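Probable acetyltransferase (Agrobacterium tumefaciens, PDB 2GE3) probably transfers the acetyl group of acetyl coenzyme A, which it binds, to an acceptor, as a GNAT-family acetyltransferase. Local coordinates at residues Arg23-Val28 with Leu38-Leu43; Gly71-Arg76 with Arg108-Ala113; Arg83-Thr88 with Gly118-Glu123. All blocks are in the same frame, centred on the assembly; numbering follows the deposited sequence.

Contact 1 (Arg23-Val28 with Leu38-Leu43)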
loop_
_atom_site.group_PDB
_atom_site.type_symbol
_atom_site.label_atom_id
_atom_site.label_comp_id
_atom_site.label_asym_id
_atom_site.label_seq_id
_atom_site.Cartn_x
_atom_site.Cartn_y
_atom_site.Cartn_z
ATOM N N ARG A 23 22.908 -5.955 -6.038
ATOM C CA ARG A 23 23.870 -5.984 -4.926
ATOM C C ARG A 23 23.718 -4.850 -3.898
ATOM O O ARG A 23 23.876 -5.081 -2.703
ATOM C CB ARG A 23 25.305 -5.993 -5.438
ATOM C CG ARG A 23 25.566 -7.195 -6.310
ATOM C CD ARG A 23 27.046 -7.401 -6.628
ATOM N NE ARG A 23 27.633 -6.420 -7.538
ATOM C CZ ARG A 23 27.730 -6.590 -8.859
ATOM N NH1 ARG A 23 27.235 -7.685 -9.446
ATOM N NH2 ARG A 23 28.316 -5.668 -9.601
ATOM N N ALA A 24 23.485 -3.629 -4.376
ATOM C CA ALA A 24 23.219 -2.410 -3.577
ATOM C C ALA A 24 21.973 -2.611 -2.724
ATOM O O ALA A 24 21.982 -2.401 -1.536
ATOM C CB ALA A 24 22.994 -1.254 -4.544
ATOM N N LEU A 25 20.925 -3.106 -3.365
ATOM C CA LEU A 25 19.665 -3.331 -2.750
ATOM C C LEU A 25 19.806 -4.469 -1.706
ATOM O O LEU A 25 19.279 -4.431 -0.568
ATOM C CB LEU A 25 18.635 -3.608 -3.867
ATOM C CG LEU A 25 17.196 -3.948 -3.569
ATOM C CD1 LEU A 25 16.477 -2.836 -2.800
ATOM C CD2 LEU A 25 16.462 -4.198 -4.869
ATOM N N ASP A 26 20.569 -5.471 -2.072
ATOM C CA ASP A 26 20.787 -6.578 -1.171
ATOM C C ASP A 26 21.629 -6.195 0.077
ATOM O O ASP A 26 21.289 -6.593 1.206
ATOM C CB ASP A 26 21.442 -7.702 -1.959
ATOM C CG ASP A 26 21.357 -9.009 -1.252
ATOM O OD1 ASP A 26 20.233 -9.425 -0.845
ATOM O OD2 ASP A 26 22.448 -9.574 -1.034
ATOM N N ALA A 27 22.710 -5.431 -0.135
ATOM C CA ALA A 27 23.549 -4.875 0.954
ATOM C C ALA A 27 22.735 -4.000 1.938
ATOM O O ALA A 27 22.776 -4.217 3.121
ATOM C CB ALA A 27 24.720 -4.095 0.384
ATOM N N VAL A 28 21.993 -3.015 1.459
ATOM C CA VAL A 28 21.188 -2.159 2.328
ATOM C C VAL A 28 20.021 -2.906 3.030
ATOM O O VAL A 28 19.715 -2.635 4.231
ATOM C CB VAL A 28 20.690 -0.881 1.563
ATOM C CG1 VAL A 28 19.785 -0.044 2.381
ATOM C CG2 VAL A 28 21.909 -0.021 0.988
ATOM N N LEU A 38 13.913 -7.519 3.854
ATOM C CA LEU A 38 15.051 -7.867 4.693
ATOM C C LEU A 38 16.171 -8.461 3.811
ATOM O O LEU A 38 17.302 -8.698 4.256
ATOM C CB LEU A 38 14.632 -8.809 5.815
ATOM C CG LEU A 38 13.579 -8.250 6.818
ATOM C CD1 LEU A 38 13.119 -9.275 7.797
ATOM C CD2 LEU A 38 14.143 -7.029 7.598
ATOM N N GLU A 39 15.865 -8.575 2.528
ATOM C CA GLU A 39 16.760 -9.208 1.585
ATOM C C GLU A 39 16.311 -8.748 0.222
ATOM O O GLU A 39 15.095 -8.568 0.031
ATOM C CB GLU A 39 16.488 -10.712 1.675
ATOM C CG GLU A 39 17.663 -11.551 1.454
ATOM C CD GLU A 39 17.219 -12.972 1.329
ATOM O OE1 GLU A 39 17.332 -13.523 0.206
ATOM O OE2 GLU A 39 16.707 -13.518 2.342
ATOM N N ALA A 40 17.222 -8.636 -0.745
ATOM C CA ALA A 40 16.739 -8.291 -2.094
ATOM C C ALA A 40 15.898 -9.446 -2.698
ATOM O O ALA A 40 16.054 -10.629 -2.337
ATOM C CB ALA A 40 17.870 -7.866 -3.047
ATOM N N PRO A 41 15.004 -9.094 -3.630
ATOM C CA PRO A 41 14.349 -10.116 -4.448
ATOM C C PRO A 41 15.392 -10.835 -5.378
ATOM O O PRO A 41 16.490 -10.285 -5.661
ATOM C CB PRO A 41 13.339 -9.304 -5.267
ATOM C CG PRO A 41 13.186 -7.989 -4.492
ATOM C CD PRO A 41 14.579 -7.726 -3.990
ATOM N N PRO A 42 15.076 -12.071 -5.837
ATOM C CA PRO A 42 16.084 -12.737 -6.649
ATOM C C PRO A 42 16.512 -11.887 -7.864
ATOM O O PRO A 42 15.691 -11.144 -8.392
ATOM C CB PRO A 42 15.392 -14.041 -7.096
ATOM C CG PRO A 42 13.963 -13.952 -6.667
ATOM C CD PRO A 42 13.847 -12.873 -5.648
ATOM N N LEU A 43 17.758 -12.023 -8.321
ATOM C CA LEU A 43 18.223 -11.211 -9.446
ATOM C C LEU A 43 17.258 -11.103 -10.630
ATOM O O LEU A 43 17.047 -10.005 -11.155
ATOM C CB LEU A 43 19.603 -11.651 -9.952
ATOM C CG LEU A 43 20.544 -10.708 -10.754
ATOM C CD1 LEU A 43 19.897 -9.847 -11.801
ATOM C CD2 LEU A 43 21.256 -9.764 -9.851
#

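Contact 2 (Gly71-Arg76 with Arg108-Ala113)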
loop_
_atom_site.group_PDB
_atom_site.type_symbol
_atom_site.label_atom_id
_atom_site.label_comp_id
_atom_site.label_asym_id
_atom_site.label_seq_id
_atom_site.Cartn_x
_atom_site.Cartn_y
_atom_site.Cartn_z
ATOM N N GLY A 71 23.830 3.700 -4.839
ATOM C CA GLY A 71 22.623 4.298 -4.358
ATOM C C GLY A 71 21.589 4.318 -5.457
ATOM O O GLY A 71 21.950 4.207 -6.585
ATOM N N TRP A 72 20.306 4.454 -5.075
ATOM C CA TRP A 72 19.186 4.457 -6.015
ATOM C C TRP A 72 18.013 5.204 -5.387
ATOM O O TRP A 72 17.934 5.369 -4.200
ATOM C CB TRP A 72 18.754 3.049 -6.368
ATOM C CG TRP A 72 17.994 2.381 -5.254
ATOM C CD1 TRP A 72 16.624 2.328 -5.103
ATOM C CD2 TRP A 72 18.557 1.682 -4.140
ATOM N NE1 TRP A 72 16.318 1.583 -4.007
ATOM C CE2 TRP A 72 17.485 1.184 -3.390
ATOM C CE3 TRP A 72 19.897 1.386 -3.737
ATOM C CZ2 TRP A 72 17.669 0.435 -2.187
ATOM C CZ3 TRP A 72 20.080 0.600 -2.533
ATOM C CH2 TRP A 72 18.983 0.168 -1.794
ATOM N N CYS A 73 17.116 5.667 -6.231
ATOM C CA CYS A 73 15.909 6.257 -5.774
ATOM C C CYS A 73 14.930 5.905 -6.875
ATOM O O CYS A 73 15.215 6.110 -8.056
ATOM C CB CYS A 73 16.115 7.787 -5.570
ATOM S SG CYS A 73 14.659 8.716 -5.042
ATOM N N ASP A 74 13.743 5.463 -6.506
ATOM C CA ASP A 74 12.789 5.143 -7.530
ATOM C C ASP A 74 11.324 5.417 -7.150
ATOM O O ASP A 74 10.965 5.529 -5.972
ATOM C CB ASP A 74 13.007 3.756 -8.144
ATOM C CG ASP A 74 12.940 2.595 -7.133
ATOM O OD1 ASP A 74 12.178 2.653 -6.122
ATOM O OD2 ASP A 74 13.641 1.560 -7.404
ATOM N N ILE A 75 10.506 5.624 -8.178
ATOM C CA ILE A 75 9.092 5.930 -7.921
ATOM C C ILE A 75 8.246 4.888 -8.688
ATOM O O ILE A 75 8.345 4.813 -9.922
ATOM C CB ILE A 75 8.710 7.447 -8.177
ATOM C CG1 ILE A 75 9.471 8.367 -7.213
ATOM C CG2 ILE A 75 7.166 7.712 -8.005
ATOM C CD1 ILE A 75 9.305 9.914 -7.396
ATOM N N ARG A 76 7.513 4.036 -7.959
ATOM C CA ARG A 76 6.541 3.130 -8.586
ATOM C C ARG A 76 5.125 3.744 -8.650
ATOM O O ARG A 76 4.489 4.039 -7.610
ATOM C CB ARG A 76 6.555 1.737 -7.945
ATOM C CG ARG A 76 6.019 1.666 -6.458
ATOM C CD ARG A 76 6.137 0.229 -5.827
ATOM N NE ARG A 76 7.461 -0.252 -6.258
ATOM C CZ ARG A 76 8.573 -0.024 -5.579
ATOM N NH1 ARG A 76 8.489 0.628 -4.400
ATOM N NH2 ARG A 76 9.748 -0.449 -6.073
ATOM N N ARG A 108 15.929 14.887 -5.653
ATOM C CA ARG A 108 15.627 15.962 -6.590
ATOM C C ARG A 108 15.472 15.571 -8.033
ATOM O O ARG A 108 14.581 16.092 -8.740
ATOM C CB ARG A 108 16.667 17.099 -6.452
ATOM C CG ARG A 108 16.646 17.624 -5.066
ATOM C CD ARG A 108 16.946 19.040 -4.852
ATOM N NE ARG A 108 17.902 19.149 -3.780
ATOM C CZ ARG A 108 17.709 19.601 -2.552
ATOM N NH1 ARG A 108 16.476 20.087 -2.062
ATOM N NH2 ARG A 108 18.826 19.598 -1.806
ATOM N N ARG A 109 16.402 14.747 -8.514
ATOM C CA ARG A 109 16.335 14.251 -9.885
ATOM C C ARG A 109 15.117 13.363 -10.079
ATOM O O ARG A 109 14.455 13.389 -11.141
ATOM C CB ARG A 109 17.588 13.442 -10.247
ATOM C CG ARG A 109 18.877 14.353 -10.467
ATOM C CD ARG A 109 18.665 15.213 -11.788
ATOM N NE ARG A 109 18.651 14.355 -12.996
ATOM C CZ ARG A 109 19.748 13.777 -13.518
ATOM N NH1 ARG A 109 20.947 13.905 -12.914
ATOM N NH2 ARG A 109 19.654 13.033 -14.615
ATOM N N THR A 110 14.860 12.513 -9.094
ATOM C CA THR A 110 13.805 11.502 -9.194
ATOM C C THR A 110 12.424 12.179 -9.125
ATOM O O THR A 110 11.548 11.814 -9.873
ATOM C CB THR A 110 13.981 10.377 -8.136
ATOM O OG1 THR A 110 15.292 9.809 -8.290
ATOM C CG2 THR A 110 12.868 9.211 -8.262
ATOM N N LEU A 111 12.240 13.164 -8.247
ATOM C CA LEU A 111 11.004 13.964 -8.176
ATOM C C LEU A 111 10.756 14.820 -9.381
ATOM O O LEU A 111 9.591 15.034 -9.828
ATOM C CB LEU A 111 11.020 14.853 -6.907
ATOM C CG LEU A 111 10.910 14.075 -5.551
ATOM C CD1 LEU A 111 11.157 15.030 -4.418
ATOM C CD2 LEU A 111 9.471 13.407 -5.350
ATOM N N ASP A 112 11.831 15.425 -9.892
ATOM C CA ASP A 112 11.656 16.161 -11.078
ATOM C C ASP A 112 11.194 15.256 -12.250
ATOM O O ASP A 112 10.245 15.597 -12.973
ATOM C CB ASP A 112 12.884 16.963 -11.408
ATOM C CG ASP A 112 12.488 18.420 -11.829
ATOM O OD1 ASP A 112 11.990 19.258 -10.950
ATOM O OD2 ASP A 112 12.603 18.658 -13.039
ATOM N N ALA A 113 11.810 14.088 -12.426
ATOM C CA ALA A 113 11.319 13.204 -13.472
ATOM C C ALA A 113 9.841 12.767 -13.203
ATOM O O ALA A 113 9.079 12.554 -14.161
ATOM C CB ALA A 113 12.171 12.019 -13.566
#

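Contact 3 (Arg83-Thr88 with Gly118-Glu123)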
loop_
_atom_site.group_PDB
_atom_site.type_symbol
_atom_site.label_atom_id
_atom_site.label_comp_id
_atom_site.label_asym_id
_atom_site.label_seq_id
_atom_site.Cartn_x
_atom_site.Cartn_y
_atom_site.Cartn_z
ATOM N N ARG A 83 -5.843 5.747 -8.608
ATOM C CA ARG A 83 -4.676 6.024 -7.782
ATOM C C ARG A 83 -3.502 6.239 -8.722
ATOM O O ARG A 83 -2.409 6.511 -8.272
ATOM C CB ARG A 83 -4.367 4.830 -6.855
ATOM C CG ARG A 83 -5.456 4.474 -5.855
ATOM C CD ARG A 83 -5.293 5.176 -4.445
ATOM N NE ARG A 83 -4.040 4.726 -3.815
ATOM C CZ ARG A 83 -3.001 5.498 -3.431
ATOM N NH1 ARG A 83 -3.027 6.850 -3.528
ATOM N NH2 ARG A 83 -1.901 4.883 -2.954
ATOM N N ALA A 84 -3.716 6.116 -10.035
ATOM C CA ALA A 84 -2.616 6.281 -11.040
ATOM C C ALA A 84 -1.896 7.605 -11.141
ATOM O O ALA A 84 -0.848 7.596 -11.747
ATOM C CB ALA A 84 -3.061 5.841 -12.486
ATOM N N HIS A 85 -2.421 8.719 -10.577
ATOM C CA HIS A 85 -1.702 9.980 -10.410
ATOM C C HIS A 85 -0.707 9.917 -9.184
ATOM O O HIS A 85 0.013 10.875 -8.939
ATOM C CB HIS A 85 -2.713 11.119 -10.138
ATOM C CG HIS A 85 -3.527 10.892 -8.882
ATOM N ND1 HIS A 85 -4.326 9.779 -8.728
ATOM C CD2 HIS A 85 -3.571 11.550 -7.691
ATOM C CE1 HIS A 85 -4.905 9.800 -7.533
ATOM N NE2 HIS A 85 -4.439 10.845 -6.867
ATOM N N CYS A 86 -0.612 8.772 -8.521
ATOM C CA CYS A 86 0.256 8.549 -7.362
ATOM C C CYS A 86 1.429 7.598 -7.569
ATOM O O CYS A 86 1.305 6.582 -8.283
ATOM C CB CYS A 86 -0.581 7.964 -6.260
ATOM S SG CYS A 86 0.122 8.097 -4.596
ATOM N N GLY A 87 2.591 7.949 -7.001
ATOM C CA GLY A 87 3.760 7.057 -7.055
ATOM C C GLY A 87 4.309 6.818 -5.632
ATOM O O GLY A 87 4.129 7.679 -4.784
ATOM N N THR A 88 4.911 5.647 -5.373
ATOM C CA THR A 88 5.549 5.309 -4.104
ATOM C C THR A 88 7.057 5.378 -4.266
ATOM O O THR A 88 7.604 4.764 -5.173
ATOM C CB THR A 88 5.197 3.919 -3.669
ATOM O OG1 THR A 88 3.803 3.842 -3.595
ATOM C CG2 THR A 88 5.761 3.566 -2.225
ATOM N N GLY A 118 4.058 13.475 -15.043
ATOM C CA GLY A 118 2.642 13.726 -14.916
ATOM C C GLY A 118 2.000 13.277 -13.626
ATOM O O GLY A 118 0.802 13.401 -13.489
ATOM N N LEU A 119 2.789 12.784 -12.661
ATOM C CA LEU A 119 2.306 12.385 -11.370
ATOM C C LEU A 119 2.006 13.591 -10.544
ATOM O O LEU A 119 2.597 14.669 -10.735
ATOM C CB LEU A 119 3.302 11.452 -10.663
ATOM C CG LEU A 119 3.647 10.097 -11.320
ATOM C CD1 LEU A 119 4.732 9.359 -10.488
ATOM C CD2 LEU A 119 2.462 9.150 -11.393
ATOM N N HIS A 120 0.971 13.457 -9.736
ATOM C CA HIS A 120 0.500 14.535 -8.842
ATOM C C HIS A 120 1.069 14.365 -7.401
ATOM O O HIS A 120 1.465 15.355 -6.696
ATOM C CB HIS A 120 -1.088 14.560 -8.885
ATOM C CG HIS A 120 -1.729 15.484 -7.897
ATOM N ND1 HIS A 120 -1.810 16.850 -8.084
ATOM C CD2 HIS A 120 -2.351 15.226 -6.722
ATOM C CE1 HIS A 120 -2.460 17.389 -7.077
ATOM N NE2 HIS A 120 -2.816 16.425 -6.243
ATOM N N ARG A 121 1.069 13.102 -6.984
ATOM C CA ARG A 121 1.307 12.715 -5.587
ATOM C C ARG A 121 2.389 11.644 -5.442
ATOM O O ARG A 121 2.357 10.639 -6.139
ATOM C CB ARG A 121 -0.006 12.355 -4.900
ATOM C CG ARG A 121 0.129 11.861 -3.440
ATOM C CD ARG A 121 -1.258 11.430 -3.006
ATOM N NE ARG A 121 -1.029 10.572 -1.852
ATOM C CZ ARG A 121 -0.816 11.045 -0.612
ATOM N NH1 ARG A 121 -0.899 12.370 -0.331
ATOM N NH2 ARG A 121 -0.514 10.191 0.340
ATOM N N ILE A 122 3.432 11.987 -4.683
ATOM C CA ILE A 122 4.482 11.077 -4.277
ATOM C C ILE A 122 4.380 10.732 -2.754
ATOM O O ILE A 122 4.355 11.591 -1.925
ATOM C CB ILE A 122 5.902 11.515 -4.627
ATOM C CG1 ILE A 122 6.020 12.023 -6.046
ATOM C CG2 ILE A 122 6.896 10.323 -4.346
ATOM C CD1 ILE A 122 5.465 11.038 -7.166
ATOM N N GLU A 123 4.297 9.439 -2.437
ATOM C CA GLU A 123 4.111 9.015 -1.068
ATOM C C GLU A 123 5.177 8.006 -0.671
ATOM O O GLU A 123 5.834 7.436 -1.528
ATOM C CB GLU A 123 2.657 8.512 -0.832
ATOM C CG GLU A 123 2.397 7.136 -1.299
ATOM C CD GLU A 123 0.834 6.699 -1.313
ATOM O OE1 GLU A 123 0.677 5.471 -1.119
ATOM O OE2 GLU A 123 -0.167 7.510 -1.459
#

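Contact 1 (Arg23-Val28 with Leu38-Leu43)
Ala40, Asp26 and Leu25 carry most of this small surface contact, in which a loop, extended from Glu39 to Pro42 and leading into helix 43-55 at Leu43, is laid against one flank of helix 18-29. Ala40 points its methyl at the helix, where it settles between the two consecutive side chains. On one side CB of Ala40 lies 4.0 Å from CG of Leu25; on the other it is 3.7 Å from CB of Asp26. The CA atoms of Asp26 and Ala40 are 4.5 Å apart. Asp26 adds the polar grip. Its CG stands anti to the backbone N (chi1 -163°), which swings the carboxylate out over the loop, where OD1 accepts the backbone N-H of Ala40 at 3.1 Å from N to OD1. The bond is fairly straight, 160° at the hydrogen, and uses the anti lone pair of OD1, the one facing away from OD2. The same oxygen brushes CG of Glu39, whose chain continues extended, its CB turned from the helix; with OD1 of Asp26 and OE1 of Glu39 5.1 Å apart, the two acids would be expected to disfavour one another slightly, while a weak, long ion pair from OD2 to Arg30 may offset this. Leu25 works on the apolar side: its CD2 reaches CD of Pro41 at 4.1 Å, the two side chains crossing at about a right angle. Behind it Leu25 rests on Trp72 of strand 68-77 and on Phe37, while His22, one turn earlier, also touches Ala40. Within the same loop Pro42 takes the N-cap position of helix 43-55. The contact joins the first helix of a GNAT fold to the connection that follows it, and lies near the cofactor pocket, where Val28 touches the bound acetyl coenzyme A.

Contact 2 (Gly71-Arg76 with Arg108-Ala113)
Strand 71-76 and helix 108-113 run in nearly the same direction, their segment axes 21° apart and 8.3 Å from each other at closest approach, with Cys73 opposite Thr110. The side chain of Thr110 points toward the strand and fits between Cys73 and Ile75, two residues on the same face of the sheet. The hydroxyl is turned toward Cys73, OG1 lying 3.5 Å from SG, but its hydrogen bond is made to the carbonyl of Leu106 one turn back in the helix, so this polar atom is satisfied within the helix while buried against sulfur. The methyl CG2, anti to the backbone N of Thr110, meets both CG1 of Ile75 and SG of Cys73, each at 3.7 Å. The side chains of Ile75 and Thr110 pass antiparallel to each other, and CD1 of Ile75 lies 3.8 Å from the carbonyl O of Thr110. This is the helix-on-sheet layer of the GNAT fold: helix 102-117 follows strand 86-93 and covers the face of the central sheet that carries Cys73 and Ile75, whereas Trp72 and Asp74 start out from the other face, Trp72 under helix 18-29. Leu111 sets off away from the strand, yet its CD2 bends back to reach CD1 of Ile75 at 4.1 Å. Around them Leu89 touches both Cys73 and Ile75, and Phe61 of strand 60-65 lies against Thr110. On the Trp72 face, Arg76 NH2 and Asp74 OD1 form a long ion pair at 3.9 Å, with the oxygen well out of the guanidinium plane.

Contact 3 (Arg83-Thr88 with Gly118-Glu123)
Arg83, first in a type I turn that ends at Cys86, folds its chain at chi2 and chi3 to bring NH2 within 3.2 Å of OE1 of Glu123. That oxygen lies near the guanidinium plane, but the donor meets the carboxylate from above, 35° out of its plane. NH1 of Arg83 bonds to the carbonyl of Ala151 of the second subunit. Arg121 grips the other oxygen of Glu123, OE2, side-on with NE and NH2, and its NH2 also bridges to Glu145; the carboxylate of Glu123 thus answers two arginines, its negative charge probably balancing both in part. Past Ala84, whose carbonyl O touches CD2 of Leu119, His85 lends its own carbonyl to two donors: His120 N at 2.9 Å and Arg121 N at 3.1 Å. The rings of His85 and His120 lie side by side, CD2 to CD2 4.0 Å, and reach Asp150 of the second subunit, His120 NE2 at its carboxylate, His85 NE2 at its backbone O. At Cys86 true parallel pairing with Arg121 begins. Its SG sits 3.2 Å from OE2 of Glu123 and packs along the extended chain of Arg121. Gly87 donates its N to Arg121 O at 2.8 Å and accepts Glu123 N on its O at 2.9 Å. Thr88, paired with Glu123, rests CG2 against the carbonyl O of Glu123. The two strands are parallel neighbours in a right-handed beta-alpha-beta crossover through helix 102-117, which ends in a Schellman motif at Gly118; strand 68-77 borders Thr88, strand 158-167 borders Ile122, and Leu119 and Ile122 pack under the helix.

Overall arrangement
Following the chain from the N terminus, contact 1 closes first, a short local loop that folds the connection after helix 18-29 back onto that helix. Contacts 2 and 3 come later and cross: strand 71-76 opens contact 2, the segment 83-88 opens contact 3, and helix 108-113 then closes the former before 118-123 closes the latter. Contact 1 meets contact 2 through Trp72, against which Ala24, Leu25 and Val28 pack. Contacts 2 and 3 share the central sheet, where the carbonyl of Arg76 probably accepts the N-H of Thr88, and Leu111 touches Ile122. Contacts 1 and 3 lie on opposite sides of the chain's centre, their centres about 25 Å apart.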